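Side-chain contacts in uncharacterized protein Rv2277c (PDB 5VUG), which probably hydrolyses phosphoric diesters, as other TIM-barrel proteins of the glycerophosphodiester phosphodiesterase family do, although its own substrate is not established: residues A[26-29]-A[30-34]; A[55-59]-A[60-64]. All coordinates share one frame; numbering follows the deposited sequence.

Contact 1: A[26-29]-A[30-34]; sequences NTVL and AITNA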
ATOM      1  N   ASN A  26      -8.373  25.843 -17.970  1.00  8.12           N
ATOM      2  CA  ASN A  26      -7.325  26.836 -17.761  1.00  9.04           C
ATOM      3  C   ASN A  26      -7.415  28.021 -18.734  1.00 11.45           C
ATOM      4  O   ASN A  26      -6.396  28.589 -19.135  1.00 11.36           O
ATOM      5  CB  ASN A  26      -5.937  26.188 -17.776  1.00 11.11           C
ATOM      6  CG  ASN A  26      -5.647  25.408 -16.506  1.00  9.76           C
ATOM      7  OD1 ASN A  26      -5.913  25.890 -15.395  1.00 11.30           O
ATOM      8  ND2 ASN A  26      -5.088  24.198 -16.658  1.00  9.52           N
ATOM      9  N   THR A  27      -8.639  28.428 -19.089  1.00 11.54           N
ATOM     10  CA  THR A  27      -8.864  29.630 -19.890  1.00  9.94           C
ATOM     11  C   THR A  27      -9.728  30.619 -19.116  1.00 10.48           C
ATOM     12  O   THR A  27     -10.440  30.246 -18.185  1.00 11.30           O
ATOM     13  CB  THR A  27      -9.541  29.324 -21.240  1.00 11.28           C
ATOM     14  OG1 THR A  27     -10.844  28.771 -21.007  1.00 12.84           O
ATOM     15  CG2 THR A  27      -8.685  28.352 -22.060  1.00 13.91           C
ATOM     16  N   VAL A  28      -9.665  31.893 -19.518  1.00 10.63           N
ATOM     17  CA  VAL A  28     -10.519  32.907 -18.892  1.00 11.66           C
ATOM     18  C   VAL A  28     -11.997  32.605 -19.132  1.00 12.89           C
ATOM     19  O   VAL A  28     -12.829  32.775 -18.231  1.00 12.71           O
ATOM     20  CB  VAL A  28     -10.112  34.329 -19.323  1.00 13.65           C
ATOM     21  CG1 VAL A  28     -11.163  35.366 -18.865  1.00 16.26           C
ATOM     22  CG2 VAL A  28      -8.722  34.662 -18.761  1.00 15.22           C
ATOM     23  N   LEU A  29     -12.347  32.114 -20.329  1.00 13.92           N
ATOM     24  CA  LEU A  29     -13.733  31.709 -20.573  1.00 13.73           C
ATOM     25  C   LEU A  29     -14.197  30.701 -19.528  1.00 12.18           C
ATOM     26  O   LEU A  29     -15.276  30.848 -18.938  1.00 13.80           O
ATOM     27  CB  LEU A  29     -13.914  31.154 -21.994  1.00 14.48           C
ATOM     28  CG  LEU A  29     -15.347  30.697 -22.326  1.00 14.91           C
ATOM     29  CD1 LEU A  29     -16.296  31.876 -22.294  1.00 18.42           C
ATOM     30  CD2 LEU A  29     -15.440  29.988 -23.678  1.00 18.17           C
ATOM     31  N   ALA A  30     -13.373  29.685 -19.256  1.00 12.58           N
ATOM     32  CA  ALA A  30     -13.750  28.688 -18.261  1.00 10.56           C
ATOM     33  C   ALA A  30     -13.845  29.296 -16.865  1.00 10.97           C
ATOM     34  O   ALA A  30     -14.791  29.004 -16.122  1.00 10.57           O
ATOM     35  CB  ALA A  30     -12.759  27.526 -18.271  1.00 10.03           C
ATOM     36  N   ILE A  31     -12.868  30.131 -16.489  1.00 10.17           N
ATOM     37  CA  ILE A  31     -12.878  30.769 -15.170  1.00  8.99           C
ATOM     38  C   ILE A  31     -14.151  31.580 -14.984  1.00 12.43           C
ATOM     39  O   ILE A  31     -14.825  31.481 -13.950  1.00 12.48           O
ATOM     40  CB  ILE A  31     -11.630  31.650 -14.983  1.00 10.26           C
ATOM     41  CG1 ILE A  31     -10.359  30.796 -14.904  1.00 10.31           C
ATOM     42  CG2 ILE A  31     -11.774  32.519 -13.710  1.00 10.64           C
ATOM     43  CD1 ILE A  31      -9.067  31.590 -15.086  1.00 11.73           C
ATOM     44  N   THR A  32     -14.489  32.413 -15.976  1.00 12.46           N
ATOM     45  CA  THR A  32     -15.664  33.272 -15.851  1.00 14.17           C
ATOM     46  C   THR A  32     -16.928  32.436 -15.706  1.00 13.40           C
ATOM     47  O   THR A  32     -17.809  32.747 -14.887  1.00 14.88           O
ATOM     48  CB  THR A  32     -15.770  34.184 -17.078  1.00 16.04           C
ATOM     49  OG1 THR A  32     -14.625  35.045 -17.136  1.00 17.11           O
ATOM     50  CG2 THR A  32     -17.030  35.044 -17.011  1.00 17.68           C
ATOM     51  N   ASN A  33     -17.033  31.368 -16.495  1.00 13.08           N
ATOM     52  CA  ASN A  33     -18.209  30.515 -16.410  1.00 13.06           C
ATOM     53  C   ASN A  33     -18.262  29.767 -15.088  1.00 12.27           C
ATOM     54  O   ASN A  33     -19.352  29.563 -14.545  1.00 14.41           O
ATOM     55  CB  ASN A  33     -18.261  29.566 -17.603  1.00 15.43           C
ATOM     56  CG  ASN A  33     -18.868  30.218 -18.831  1.00 19.97           C
ATOM     57  OD1 ASN A  33     -18.167  30.636 -19.750  1.00 25.90           O
ATOM     58  ND2 ASN A  33     -20.181  30.310 -18.846  1.00 23.66           N
ATOM     59  N   ALA A  34     -17.100  29.375 -14.547  1.00 12.45           N
ATOM     60  CA  ALA A  34     -17.074  28.683 -13.263  1.00 11.40           C
ATOM     61  C   ALA A  34     -17.550  29.592 -12.135  1.00 12.34           C
ATOM     62  O   ALA A  34     -18.344  29.167 -11.284  1.00 12.50           O
ATOM     63  CB  ALA A  34     -15.665  28.148 -12.983  1.00 11.75           C
TER

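Contact 2: A[55-59]-A[60-64]; sequences VLYRP and SDLAT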
ATOM      1  N   VAL A  55       1.796  31.594 -16.841  1.00  8.68           N
ATOM      2  CA  VAL A  55       0.610  31.393 -17.671  1.00  9.38           C
ATOM      3  C   VAL A  55      -0.103  30.136 -17.172  1.00  8.62           C
ATOM      4  O   VAL A  55       0.450  29.340 -16.410  1.00  9.82           O
ATOM      5  CB  VAL A  55       0.949  31.270 -19.181  1.00 11.39           C
ATOM      6  CG1 VAL A  55       1.634  32.539 -19.699  1.00 11.31           C
ATOM      7  CG2 VAL A  55       1.815  30.031 -19.460  1.00 12.44           C
ATOM      8  N   LEU A  56      -1.353  29.961 -17.597  1.00  8.70           N
ATOM      9  CA  LEU A  56      -2.131  28.783 -17.212  1.00  8.04           C
ATOM     10  C   LEU A  56      -2.026  27.735 -18.313  1.00  9.31           C
ATOM     11  O   LEU A  56      -2.422  27.987 -19.454  1.00 10.87           O
ATOM     12  CB  LEU A  56      -3.601  29.122 -16.962  1.00  8.04           C
ATOM     13  CG  LEU A  56      -3.914  30.183 -15.908  1.00  9.71           C
ATOM     14  CD1 LEU A  56      -5.403  30.129 -15.578  1.00 12.26           C
ATOM     15  CD2 LEU A  56      -3.062  29.980 -14.640  1.00 11.71           C
ATOM     16  N   TYR A  57      -1.487  26.566 -17.967  1.00  9.08           N
ATOM     17  CA  TYR A  57      -1.374  25.454 -18.905  1.00 10.14           C
ATOM     18  C   TYR A  57      -0.992  24.209 -18.118  1.00 10.03           C
ATOM     19  O   TYR A  57      -0.090  24.259 -17.277  1.00 10.01           O
ATOM     20  CB  TYR A  57      -0.361  25.733 -20.033  1.00  8.60           C
ATOM     21  CG  TYR A  57      -0.514  24.732 -21.149  1.00  9.76           C
ATOM     22  CD1 TYR A  57      -1.633  24.764 -21.982  1.00 11.84           C
ATOM     23  CD2 TYR A  57       0.421  23.725 -21.344  1.00 10.37           C
ATOM     24  CE1 TYR A  57      -1.799  23.838 -22.994  1.00 10.51           C
ATOM     25  CE2 TYR A  57       0.255  22.786 -22.358  1.00 12.06           C
ATOM     26  CZ  TYR A  57      -0.868  22.852 -23.171  1.00 10.64           C
ATOM     27  OH  TYR A  57      -1.095  21.935 -24.172  1.00 10.41           O
ATOM     28  N   ARG A  58      -1.702  23.106 -18.346  1.00  9.07           N
ATOM     29  CA  ARG A  58      -1.479  21.876 -17.578  1.00  9.91           C
ATOM     30  C   ARG A  58      -0.547  20.864 -18.256  1.00 12.00           C
ATOM     31  O   ARG A  58       0.378  20.355 -17.604  1.00 12.81           O
ATOM     32  CB  ARG A  58      -2.818  21.250 -17.162  1.00  9.87           C
ATOM     33  CG  ARG A  58      -2.732  19.904 -16.468  1.00 13.44           C
ATOM     34  CD  ARG A  58      -2.978  18.728 -17.391  1.00 20.03           C
ATOM     35  NE  ARG A  58      -4.196  18.828 -18.202  1.00 18.69           N
ATOM     36  CZ  ARG A  58      -4.499  17.938 -19.146  1.00 18.62           C
ATOM     37  NH1 ARG A  58      -3.683  16.913 -19.357  1.00 21.82           N
ATOM     38  NH2 ARG A  58      -5.595  18.064 -19.877  1.00 17.72           N
ATOM     39  N   PRO A  59      -0.743  20.518 -19.530  1.00 10.85           N
ATOM     40  CA  PRO A  59       0.085  19.461 -20.130  1.00 11.66           C
ATOM     41  C   PRO A  59       1.550  19.861 -20.258  1.00 11.71           C
ATOM     42  O   PRO A  59       1.924  21.035 -20.200  1.00 11.49           O
ATOM     43  CB  PRO A  59      -0.548  19.258 -21.511  1.00 10.38           C
ATOM     44  CG  PRO A  59      -1.961  19.705 -21.342  1.00 11.06           C
ATOM     45  CD  PRO A  59      -1.862  20.890 -20.416  1.00 10.29           C
ATOM     46  N   SER A  60       2.398  18.852 -20.457  1.00 11.45           N
ATOM     47  CA  SER A  60       3.815  19.150 -20.637  1.00 13.16           C
ATOM     48  C   SER A  60       4.098  19.766 -22.007  1.00 11.42           C
ATOM     49  O   SER A  60       5.049  20.544 -22.148  1.00 13.58           O
ATOM     50  CB  SER A  60       4.661  17.904 -20.390  1.00 18.99           C
ATOM     51  OG  SER A  60       4.266  16.854 -21.249  1.00 24.55           O
ATOM     52  N   ASP A  61       3.284  19.457 -23.018  1.00 12.39           N
ATOM     53  CA  ASP A  61       3.483  20.000 -24.357  1.00 12.20           C
ATOM     54  C   ASP A  61       2.263  20.788 -24.813  1.00 11.07           C
ATOM     55  O   ASP A  61       1.115  20.394 -24.565  1.00 11.25           O
ATOM     56  CB  ASP A  61       3.826  18.921 -25.392  1.00 13.02           C
ATOM     57  CG  ASP A  61       4.497  19.501 -26.630  1.00 12.17           C
ATOM     58  OD1 ASP A  61       3.782  19.927 -27.579  1.00 13.04           O
ATOM     59  OD2 ASP A  61       5.748  19.551 -26.643  1.00 15.94           O
ATOM     60  N   LEU A  62       2.536  21.896 -25.501  1.00 11.36           N
ATOM     61  CA  LEU A  62       1.487  22.752 -26.043  1.00 10.25           C
ATOM     62  C   LEU A  62       0.596  22.035 -27.055  1.00 10.08           C
ATOM     63  O   LEU A  62      -0.546  22.460 -27.267  1.00 11.09           O
ATOM     64  CB  LEU A  62       2.122  24.008 -26.654  1.00 10.97           C
ATOM     65  CG  LEU A  62       2.715  24.974 -25.619  1.00 12.39           C
ATOM     66  CD1 LEU A  62       3.690  25.927 -26.275  1.00 15.16           C
ATOM     67  CD2 LEU A  62       1.598  25.752 -24.946  1.00 14.25           C
ATOM     68  N   ALA A  63       1.085  20.976 -27.703  1.00 11.54           N
ATOM     69  CA  ALA A  63       0.262  20.313 -28.706  1.00 11.66           C
ATOM     70  C   ALA A  63      -0.965  19.631 -28.111  1.00 12.65           C
ATOM     71  O   ALA A  63      -1.941  19.395 -28.832  1.00 13.68           O
ATOM     72  CB  ALA A  63       1.090  19.298 -29.498  1.00 12.49           C
ATOM     73  N   THR A  64      -0.945  19.304 -26.820  1.00 12.88           N
ATOM     74  CA  THR A  64      -2.053  18.545 -26.250  1.00 13.51           C
ATOM     75  C   THR A  64      -3.360  19.324 -26.331  1.00 11.38           C
ATOM     76  O   THR A  64      -4.415  18.751 -26.630  1.00 12.25           O
ATOM     77  CB  THR A  64      -1.720  18.137 -24.813  1.00 11.77           C
ATOM     78  OG1 THR A  64      -0.552  17.307 -24.826  1.00 12.84           O
ATOM     79  CG2 THR A  64      -2.877  17.365 -24.183  1.00 13.34           C
TER

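Contact 1: A[26-29]-A[30-34]
An N-terminal helix cap starts helix 28-36, the helix of the beta-alpha-beta unit that runs from strand 12-16 to strand 41-48 in the TIM barrel. T27 sits at the N-cap: its OG1 accepts from A30 N at 3.2 Å, with an N-H...O angle of 161°. A chi1 of 63° wedges that hydroxyl between the backbone N and the carbonyl carbon of T27, where it faces the first turn. The same OG1 also bonds to the carbonyl of P24, which ties the cap to the preceding loop, and A30 CB packs against T27 OG1 at 3.6 Å. The regular helical bonds follow at once: I31 N donates to T27 O at 3.0 Å and T32 N to V28 O at 2.8 Å. I31 leans back over the cap, its CG1 3.3 Å from T27 O, while the side chain itself is buried against M42 and L44 of strand 41-48. V28 and T32 lie on the more open flank, where CG1 of V28 passes OG1 of T32 at 3.9 Å. One step on, N33 N bonds to L29 O at 3.1 Å.

Contact 2: A[55-59]-A[60-64]
Y57 folds back onto the loop that follows strand 54-56, and its phenol closes a compact turn through D61. With CG anti to the backbone N (chi1 -166°), the ring reaches across the turn and OH donates to D61 O at 2.7 Å. The ring is clasped between two residues: CD2 of L62 stands over its centre, 4.1 Å from the centroid and 8° off the normal, a CH-pi contact, while P59 CD lies against the opposite face, offset toward the rim. D61 O accepts a second bond, from T64 N at 3.2 Å, and the two donors come from opposite faces of its carbonyl plane. This is the tight, largely buried part.

The outer side is looser. P59 and T64 meet through aliphatic carbons, CB to CB at 3.7 Å, with T64 exposed. S60, also exposed, points away from 55-59, though its CB still touches P59. At the margin D61 makes a fixed point: its side chain starts away from 55-59, and OD1 accepts from A63 N at 2.9 Å, an Asx turn, and also from G70 N, which secures the loop farther along.

Y57 OH donates to D61 O and accepts from L65 N, so one phenol serves as both donor and acceptor to the main chain and pins the loop at two points.

How the contacts relate
From the N terminus, contact 1 (26-34) comes first, where the loop after strand 12-16 turns into helix 28-36; it closes only the first helical turns. The chain then runs through strand 41-48 and turns back along it as the antiparallel strand 54-56, from which contact 2 (55-64) closes the first turn of the long loop that leads to helix 77-80. The two are in series, neither nested nor crossed, with centres about 16 Å apart. They nevertheless touch: CD1 of I31 packs on CD1 of L56 at 4.0 Å, and N26 lies against L56 and R58. Helix, strand 41-48 and strand 54-56 are thus joined, and the salt bridge from R58 to E25 ties contact 2 to the loop just before contact 1.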